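PDB 4J3G: GCN5-related N-acetyltransferase from Brucella melitensis biovar Abortus, which probably transfers an acetyl group from acetyl-coenzyme A to an amine, perhaps the N-terminal alanine of a ribosomal protein, as a member of the GNAT family. Local coordinates for residues A29-A32 / D33-A36; T55-D58 / L59-H63; A149-A152 / L153-Q157. One frame throughout, in Å; residues are numbered along the deposited sequence.

Contact 1. Residues A29-A32 / D33-A36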
ATOM      1  N   ALA A  29      12.343  21.755   2.025  1.00 24.63           N
ATOM      2  CA  ALA A  29      11.805  22.419   0.840  1.00 25.57           C
ATOM      3  C   ALA A  29      10.937  23.602   1.228  1.00 26.96           C
ATOM      4  O   ALA A  29      10.177  23.537   2.189  1.00 28.62           O
ATOM      5  CB  ALA A  29      10.964  21.443   0.011  1.00 24.50           C
ATOM      6  N   THR A  30      11.010  24.647   0.428  1.00 26.90           N
ATOM      7  CA  THR A  30      10.120  25.800   0.583  1.00 27.77           C
ATOM      8  C   THR A  30       9.291  25.939  -0.676  1.00 26.32           C
ATOM      9  O   THR A  30       9.549  25.267  -1.671  1.00 24.98           O
ATOM     10  CB  THR A  30      10.936  27.099   0.803  1.00 29.11           C
ATOM     11  OG1 THR A  30      11.731  27.360  -0.367  1.00 27.43           O
ATOM     12  CG2 THR A  30      11.853  26.942   1.999  1.00 29.51           C
ATOM     13  N   GLU A  31       8.342  26.863  -0.640  1.00 26.89           N
ATOM     14  CA  GLU A  31       7.505  27.166  -1.773  1.00 28.95           C
ATOM     15  C   GLU A  31       8.347  27.599  -2.979  1.00 27.33           C
ATOM     16  O   GLU A  31       8.003  27.293  -4.104  1.00 26.57           O
ATOM     17  CB  GLU A  31       6.495  28.252  -1.392  1.00 31.38           C
ATOM     18  CG  GLU A  31       5.337  28.418  -2.368  1.00 35.01           C
ATOM     19  CD  GLU A  31       4.280  27.314  -2.278  1.00 36.22           C
ATOM     20  OE1 GLU A  31       4.440  26.352  -1.507  1.00 38.09           O
ATOM     21  OE2 GLU A  31       3.278  27.413  -3.013  1.00 43.87           O
ATOM     22  N   ALA A  32       9.441  28.321  -2.718  1.00 27.13           N
ATOM     23  CA  ALA A  32      10.430  28.711  -3.752  1.00 27.26           C
ATOM     24  C   ALA A  32      11.037  27.562  -4.559  1.00 26.64           C
ATOM     25  O   ALA A  32      11.531  27.773  -5.688  1.00 25.66           O
ATOM     26  CB  ALA A  32      11.552  29.495  -3.088  1.00 28.70           C
ATOM     27  N   ASP A  33      11.041  26.368  -3.972  1.00 25.09           N
ATOM     28  CA  ASP A  33      11.668  25.195  -4.585  1.00 24.02           C
ATOM     29  C   ASP A  33      10.711  24.473  -5.520  1.00 23.00           C
ATOM     30  O   ASP A  33      11.106  23.529  -6.220  1.00 21.11           O
ATOM     31  CB  ASP A  33      12.109  24.211  -3.510  1.00 24.06           C
ATOM     32  CG  ASP A  33      13.289  24.723  -2.663  1.00 25.10           C
ATOM     33  OD1 ASP A  33      14.214  25.393  -3.186  1.00 25.46           O
ATOM     34  OD2 ASP A  33      13.309  24.373  -1.478  1.00 25.15           O
ATOM     35  N   LEU A  34       9.456  24.911  -5.536  1.00 20.99           N
ATOM     36  CA  LEU A  34       8.439  24.188  -6.240  1.00 21.27           C
ATOM     37  C   LEU A  34       8.737  24.006  -7.757  1.00 18.81           C
ATOM     38  O   LEU A  34       8.502  22.936  -8.282  1.00 18.24           O
ATOM     39  CB  LEU A  34       7.073  24.821  -6.019  1.00 22.35           C
ATOM     40  CG  LEU A  34       6.299  24.425  -4.764  1.00 24.64           C
ATOM     41  CD1 LEU A  34       5.057  25.312  -4.706  1.00 27.06           C
ATOM     42  CD2 LEU A  34       5.913  22.969  -4.783  1.00 25.01           C
ATOM     43  N   PRO A  35       9.248  25.055  -8.468  1.00 19.65           N
ATOM     44  CA  PRO A  35       9.572  24.780  -9.893  1.00 19.25           C
ATOM     45  C   PRO A  35      10.568  23.648 -10.056  1.00 19.37           C
ATOM     46  O   PRO A  35      10.416  22.821 -10.957  1.00 19.11           O
ATOM     47  CB  PRO A  35      10.170  26.106 -10.375  1.00 20.14           C
ATOM     48  CG  PRO A  35       9.461  27.129  -9.555  1.00 21.08           C
ATOM     49  CD  PRO A  35       9.315  26.514  -8.181  1.00 20.54           C
ATOM     50  N   ALA A  36      11.578  23.613  -9.192  1.00 20.43           N
ATOM     51  CA  ALA A  36      12.581  22.528  -9.245  1.00 20.88           C
ATOM     52  C   ALA A  36      11.971  21.141  -8.938  1.00 20.45           C
ATOM     53  O   ALA A  36      12.254  20.177  -9.642  1.00 19.35           O
ATOM     54  CB  ALA A  36      13.750  22.822  -8.321  1.00 21.49           C
TER
HETATM   55  O   HOH W   1      12.798  26.034  -7.779  1.00 22.92           O
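D33 N bonds back to T30 O (3.0 Å) and L34 N to E31 O (3.1 Å), so residues 30-34 wind as a tight i to i+3 turn. The carboxylate of D33 closes the same turn from its side chain. CG lies anti to the carbonyl carbon (chi1 -69°), and D33 OD2 comes back to T30 N at 3.0 Å. The bond is nearly straight (166°), but T30 N meets OD2 from above the carboxylate plane. OD2 is also in a salt bridge with R27, so one oxygen serves a backbone amide and a guanidinium. The buried carboxylate thus has partners of both kinds, which probably helps keep it ionised. On the other flank E31 bends at chi2. Its carboxylate lies against CD1 of L34, with OE2 3.2 Å from that methyl. OE2 also has a probable, unusually short hydrogen bond to H63 ND1. A water accepts from A36 N and donates to A32 O, linking an i, i+4 pair. A29 pairs by backbone with V76, and D33 packs on V78 and V85. The whole is a 3-10 turn leading from strand 25-28 into helix 34-47, the first strand-to-helix connection of the GNAT fold.

Contact 2. Residues T55-D58 / L59-H63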
ATOM      1  N   THR A  55       1.410  10.354 -15.999  1.00 19.69           N
ATOM      2  CA  THR A  55       0.736  11.606 -16.278  1.00 19.56           C
ATOM      3  C   THR A  55       1.539  12.770 -15.751  1.00 18.49           C
ATOM      4  O   THR A  55       1.831  12.840 -14.571  1.00 19.12           O
ATOM      5  CB  THR A  55      -0.650  11.626 -15.636  1.00 20.68           C
ATOM      6  OG1 THR A  55      -1.425  10.560 -16.178  1.00 21.41           O
ATOM      7  CG2 THR A  55      -1.373  12.956 -15.933  1.00 21.43           C
ATOM      8  N   LEU A  56       1.896  13.709 -16.629  1.00 17.57           N
ATOM      9  CA  LEU A  56       2.604  14.930 -16.194  1.00 16.61           C
ATOM     10  C   LEU A  56       1.682  15.808 -15.359  1.00 16.49           C
ATOM     11  O   LEU A  56       0.467  15.891 -15.614  1.00 16.76           O
ATOM     12  CB  LEU A  56       3.085  15.755 -17.403  1.00 17.88           C
ATOM     13  CG  LEU A  56       4.353  15.274 -18.109  1.00 19.90           C
ATOM     14  CD1 LEU A  56       4.142  13.889 -18.685  1.00 19.69           C
ATOM     15  CD2 LEU A  56       4.807  16.259 -19.172  1.00 20.44           C
ATOM     16  N   VAL A  57       2.272  16.512 -14.405  1.00 16.01           N
ATOM     17  CA  VAL A  57       1.518  17.424 -13.529  1.00 16.75           C
ATOM     18  C   VAL A  57       2.015  18.858 -13.679  1.00 17.05           C
ATOM     19  O   VAL A  57       3.021  19.133 -14.360  1.00 15.90           O
ATOM     20  CB  VAL A  57       1.538  16.979 -12.029  1.00 16.47           C
ATOM     21  CG1 VAL A  57       0.996  15.568 -11.868  1.00 16.46           C
ATOM     22  CG2 VAL A  57       2.926  17.095 -11.428  1.00 16.45           C
ATOM     23  N   ASP A  58       1.291  19.776 -13.044  1.00 18.73           N
ATOM     24  CA  ASP A  58       1.587  21.197 -13.108  1.00 19.26           C
ATOM     25  C   ASP A  58       1.994  21.732 -11.747  1.00 19.37           C
ATOM     26  O   ASP A  58       1.986  21.005 -10.733  1.00 17.92           O
ATOM     27  CB  ASP A  58       0.408  21.977 -13.713  1.00 20.56           C
ATOM     28  CG  ASP A  58      -0.889  21.829 -12.931  1.00 22.79           C
ATOM     29  OD1 ASP A  58      -0.897  21.410 -11.762  1.00 22.20           O
ATOM     30  OD2 ASP A  58      -1.935  22.206 -13.474  1.00 26.92           O
ATOM     31  N   LEU A  59       2.408  22.995 -11.735  1.00 20.53           N
ATOM     32  CA  LEU A  59       2.953  23.593 -10.549  1.00 22.17           C
ATOM     33  C   LEU A  59       1.952  23.513  -9.386  1.00 23.13           C
ATOM     34  O   LEU A  59       2.348  23.177  -8.246  1.00 22.10           O
ATOM     35  CB  LEU A  59       3.356  25.039 -10.827  1.00 23.28           C
ATOM     36  CG  LEU A  59       4.286  25.645  -9.785  1.00 24.56           C
ATOM     37  CD1 LEU A  59       5.657  24.982  -9.774  1.00 24.63           C
ATOM     38  CD2 LEU A  59       4.445  27.142 -10.088  1.00 25.34           C
ATOM     39  N   GLU A  60       0.666  23.734  -9.692  1.00 21.94           N
ATOM     40  CA  GLU A  60      -0.382  23.746  -8.668  1.00 25.75           C
ATOM     41  C   GLU A  60      -0.484  22.383  -7.989  1.00 23.17           C
ATOM     42  O   GLU A  60      -0.701  22.316  -6.797  1.00 23.03           O
ATOM     43  CB  GLU A  60      -1.743  24.162  -9.275  1.00 28.95           C
ATOM     44  CG  GLU A  60      -2.961  24.111  -8.331  1.00 33.70           C
ATOM     45  CD  GLU A  60      -2.800  24.906  -7.014  1.00 38.94           C
ATOM     46  OE1 GLU A  60      -2.132  25.968  -6.997  1.00 41.95           O
ATOM     47  OE2 GLU A  60      -3.364  24.462  -5.975  1.00 44.85           O
ATOM     48  N   ASN A  61      -0.370  21.309  -8.775  1.00 21.63           N
ATOM     49  CA  ASN A  61      -0.365  19.945  -8.253  1.00 20.54           C
ATOM     50  C   ASN A  61       0.717  19.771  -7.157  1.00 20.05           C
ATOM     51  O   ASN A  61       0.452  19.272  -6.074  1.00 19.90           O
ATOM     52  CB  ASN A  61      -0.139  18.958  -9.396  1.00 20.22           C
ATOM     53  CG  ASN A  61      -0.078  17.529  -8.938  1.00 19.87           C
ATOM     54  OD1 ASN A  61       0.959  17.060  -8.414  1.00 19.93           O
ATOM     55  ND2 ASN A  61      -1.149  16.780  -9.201  1.00 20.71           N
ATOM     56  N   ARG A  62       1.920  20.228  -7.444  1.00 20.26           N
ATOM     57  CA  ARG A  62       3.024  20.083  -6.500  1.00 20.46           C
ATOM     58  C   ARG A  62       2.860  21.020  -5.309  1.00 22.24           C
ATOM     59  O   ARG A  62       3.330  20.727  -4.224  1.00 20.74           O
ATOM     60  CB  ARG A  62       4.349  20.335  -7.202  1.00 20.46           C
ATOM     61  CG  ARG A  62       4.647  19.337  -8.315  1.00 20.65           C
ATOM     62  CD  ARG A  62       4.863  17.938  -7.751  1.00 20.89           C
ATOM     63  NE  ARG A  62       3.620  17.184  -7.594  1.00 21.72           N
ATOM     64  CZ  ARG A  62       3.521  16.040  -6.946  1.00 22.60           C
ATOM     65  NH1 ARG A  62       2.361  15.419  -6.875  1.00 25.31           N
ATOM     66  NH2 ARG A  62       4.582  15.514  -6.370  1.00 25.38           N
ATOM     67  N   HIS A  63       2.213  22.152  -5.526  1.00 23.74           N
ATOM     68  CA  HIS A  63       1.948  23.069  -4.423  1.00 25.21           C
ATOM     69  C   HIS A  63       1.021  22.383  -3.391  1.00 23.78           C
ATOM     70  O   HIS A  63       1.248  22.484  -2.159  1.00 23.31           O
ATOM     71  CB  HIS A  63       1.355  24.372  -4.950  1.00 28.86           C
ATOM     72  CG  HIS A  63       0.651  25.189  -3.908  1.00 35.97           C
ATOM     73  ND1 HIS A  63       1.304  26.103  -3.107  1.00 40.54           N
ATOM     74  CD2 HIS A  63      -0.655  25.242  -3.550  1.00 38.50           C
ATOM     75  CE1 HIS A  63       0.434  26.680  -2.298  1.00 42.10           C
ATOM     76  NE2 HIS A  63      -0.763  26.179  -2.552  1.00 43.49           N
TER
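D58 holds CG between its own backbone N and carbonyl carbon (chi1 59°), which turns OD1 back over the first turn of helix 59-72. N61 reaches towards V57. R62 is bent at chi2 and chi3, and this brings its guanidinium round to the amide of N61. The capping bond runs from N61 N to D58 OD1 (3.0 Å), nearly along the C-O axis of the carboxylate. R62 N also gives a weak bond to D58 O (3.4 Å). The negative carboxylate lies at the helix N-terminus, where it would be expected to interact well with the helix dipole. Beyond the cap, R62 grips N61 side-on. R62 NE (2.8 Å) and R62 NH1 (2.7 Å) both donate to the single atom N61 OD1. Both donors lie in the plane of the amide carbonyl, and OD1 is in the guanidinium plane, so the two flat groups are nearly coplanar. V57 packs across this pair at about a right angle. Its CB is 3.5 Å from N61 CG, and its CG2 reaches R62 NE obliquely at 3.9 Å. The guanidinium also makes cation-pi contacts with Y41 and W65, and a bound sulfate lies nearby. V57 is placed against helix 34-47 by L38 and Y41, and its N bonds to the side chain of N42. This is an aspartate N-cap at the start of helix 59-72, joined to a hydrophobic residue just before it that packs on the first turn.

Contact 3. Residues A149-A152 / L153-Q157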
ATOM      1  N   ALA A 149      20.842  -0.709  -8.677  1.00 16.89           N
ATOM      2  CA  ALA A 149      21.476   0.468  -8.082  1.00 16.66           C
ATOM      3  C   ALA A 149      20.685   1.036  -6.948  1.00 16.22           C
ATOM      4  O   ALA A 149      21.222   1.282  -5.871  1.00 15.59           O
ATOM      5  CB  ALA A 149      21.724   1.524  -9.120  1.00 17.36           C
ATOM      6  N   SER A 150      19.383   1.207  -7.145  1.00 15.51           N
ATOM      7  CA  SER A 150      18.575   1.720  -6.061  1.00 15.56           C
ATOM      8  C   SER A 150      18.535   0.745  -4.874  1.00 15.08           C
ATOM      9  O   SER A 150      18.584   1.157  -3.717  1.00 14.96           O
ATOM     10  CB  SER A 150      17.146   2.042  -6.516  1.00 15.18           C
ATOM     11  OG  SER A 150      16.434   2.621  -5.427  1.00 14.95           O
ATOM     12  N   ILE A 151      18.449  -0.543  -5.162  1.00 14.35           N
ATOM     13  CA  ILE A 151      18.398  -1.555  -4.100  1.00 13.59           C
ATOM     14  C   ILE A 151      19.706  -1.496  -3.279  1.00 13.98           C
ATOM     15  O   ILE A 151      19.671  -1.479  -2.031  1.00 12.89           O
ATOM     16  CB  ILE A 151      18.146  -2.945  -4.698  1.00 13.17           C
ATOM     17  CG1 ILE A 151      16.704  -3.010  -5.259  1.00 12.89           C
ATOM     18  CG2 ILE A 151      18.326  -4.031  -3.673  1.00 13.99           C
ATOM     19  CD1 ILE A 151      16.493  -4.101  -6.287  1.00 13.00           C
ATOM     20  N   ALA A 152      20.839  -1.446  -3.974  1.00 14.81           N
ATOM     21  CA  ALA A 152      22.152  -1.404  -3.286  1.00 15.39           C
ATOM     22  C   ALA A 152      22.286  -0.101  -2.446  1.00 15.66           C
ATOM     23  O   ALA A 152      22.863  -0.103  -1.350  1.00 15.82           O
ATOM     24  CB  ALA A 152      23.267  -1.507  -4.314  1.00 16.08           C
ATOM     25  N   LEU A 153      21.774   1.004  -2.988  1.00 16.23           N
ATOM     26  CA  LEU A 153      21.807   2.283  -2.288  1.00 16.96           C
ATOM     27  C   LEU A 153      21.037   2.167  -0.962  1.00 16.11           C
ATOM     28  O   LEU A 153      21.542   2.530   0.103  1.00 15.53           O
ATOM     29  CB  LEU A 153      21.260   3.405  -3.211  1.00 18.89           C
ATOM     30  CG  LEU A 153      21.214   4.880  -2.789  1.00 20.49           C
ATOM     31  CD1 LEU A 153      21.194   5.815  -4.010  1.00 22.31           C
ATOM     32  CD2 LEU A 153      19.997   5.138  -1.944  1.00 21.82           C
ATOM     33  N   HIS A 154      19.801   1.669  -1.031  1.00 15.30           N
ATOM     34  CA  HIS A 154      19.012   1.463   0.179  1.00 15.56           C
ATOM     35  C   HIS A 154      19.673   0.455   1.108  1.00 15.66           C
ATOM     36  O   HIS A 154      19.747   0.676   2.282  1.00 15.44           O
ATOM     37  CB  HIS A 154      17.581   1.036  -0.165  1.00 15.43           C
ATOM     38  CG  HIS A 154      16.722   2.153  -0.686  1.00 15.69           C
ATOM     39  ND1 HIS A 154      16.857   2.661  -1.956  1.00 16.28           N
ATOM     40  CD2 HIS A 154      15.671   2.802  -0.128  1.00 15.80           C
ATOM     41  CE1 HIS A 154      15.960   3.620  -2.142  1.00 16.43           C
ATOM     42  NE2 HIS A 154      15.214   3.707  -1.059  1.00 15.79           N
ATOM     43  N   ARG A 155      20.186  -0.641   0.565  1.00 15.75           N
ATOM     44  CA  ARG A 155      20.858  -1.627   1.392  1.00 17.97           C
ATOM     45  C   ARG A 155      22.042  -1.042   2.166  1.00 17.72           C
ATOM     46  O   ARG A 155      22.277  -1.413   3.287  1.00 17.80           O
ATOM     47  CB  ARG A 155      21.313  -2.823   0.561  1.00 20.01           C
ATOM     48  CG  ARG A 155      21.830  -3.952   1.415  1.00 23.03           C
ATOM     49  CD  ARG A 155      21.521  -5.342   0.880  1.00 26.62           C
ATOM     50  NE  ARG A 155      21.608  -5.518  -0.579  1.00 27.26           N
ATOM     51  CZ  ARG A 155      20.765  -6.271  -1.304  1.00 30.55           C
ATOM     52  NH1 ARG A 155      19.695  -6.846  -0.747  1.00 31.86           N
ATOM     53  NH2 ARG A 155      20.944  -6.400  -2.620  1.00 31.86           N
ATOM     54  N   SER A 156      22.746  -0.109   1.540  1.00 17.93           N
ATOM     55  CA  SER A 156      23.885   0.563   2.171  1.00 19.35           C
ATOM     56  C   SER A 156      23.507   1.348   3.407  1.00 19.53           C
ATOM     57  O   SER A 156      24.353   1.615   4.288  1.00 19.93           O
ATOM     58  CB  SER A 156      24.667   1.457   1.159  1.00 19.66           C
ATOM     59  OG  SER A 156      24.019   2.729   0.899  1.00 19.48           O
ATOM     60  N   GLN A 157      22.234   1.704   3.505  1.00 19.56           N
ATOM     61  CA  GLN A 157      21.735   2.442   4.638  1.00 20.04           C
ATOM     62  C   GLN A 157      20.970   1.549   5.623  1.00 19.21           C
ATOM     63  O   GLN A 157      20.330   2.055   6.529  1.00 20.85           O
ATOM     64  CB  GLN A 157      20.788   3.549   4.137  1.00 21.42           C
ATOM     65  CG  GLN A 157      21.450   4.583   3.258  1.00 23.99           C
ATOM     66  CD  GLN A 157      22.563   5.233   4.008  1.00 27.17           C
ATOM     67  OE1 GLN A 157      22.349   5.759   5.097  1.00 30.51           O
ATOM     68  NE2 GLN A 157      23.769   5.155   3.477  1.00 31.33           N
TER
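S150 O and H154 form the tight part of this contact: the oxygen accepts two hydrogens from H154. The backbone N of H154 donates to S150 O at 3.0 Å in a nearly straight bond (174°), the usual i to i+4 helix bond. H154 ND1 donates to S150 O at 2.9 Å, from the opposite face of the carbonyl plane. The oxygen lies at the ring edge, near the ring plane. H154 CG is anti to its carbonyl carbon (chi1 -74°), which folds the imidazole back along the helix to reach it. The donated hydrogen places a proton on ND1, and the ND1 bond probably holds the ring rotation. S150 OG lies 3.5 Å from H154 CE1. The ring also meets F159 edge-to-face. The other flank is looser and faces solvent. R155 is exposed there. Its side chain runs beside I151 and touches it by packing, one guanidinium face over I151 CG2, which is 3.7 Å from R155 NH2. R155 NH1 is held by a salt bridge to E161. At the C-terminal end S156 OG donates to L153 O at 2.6 Å. I151 and H154 are buried on strands 138-144 and 174-184, through I143, A141, L179 and M181, while L153 turns to L124 of helix 119-133.

How the contacts relate
Contacts 1 and 2 are neighbours, with centres 12 Å apart. Contact 1 leads into helix 34-47 and contact 2 begins helix 59-72. L34 packing on L59 and R62 joins them; the E31 to H63 approach is short and doubtful as a bond. Contact 3 lies on the other side of the chain's centre, about 17 to 18 Å from both at the nearest atoms. Contact 2 is a surface contact, while contacts 1 and 3 are partly buried. An aspartate accepts a backbone amide near each helix start: D58 is an N-cap, D33 sits in the turn. D33 is buried and salt-bridged to R27, while D58 is exposed. In contact 3 the acceptor is a helix carbonyl and the side chain is the donor.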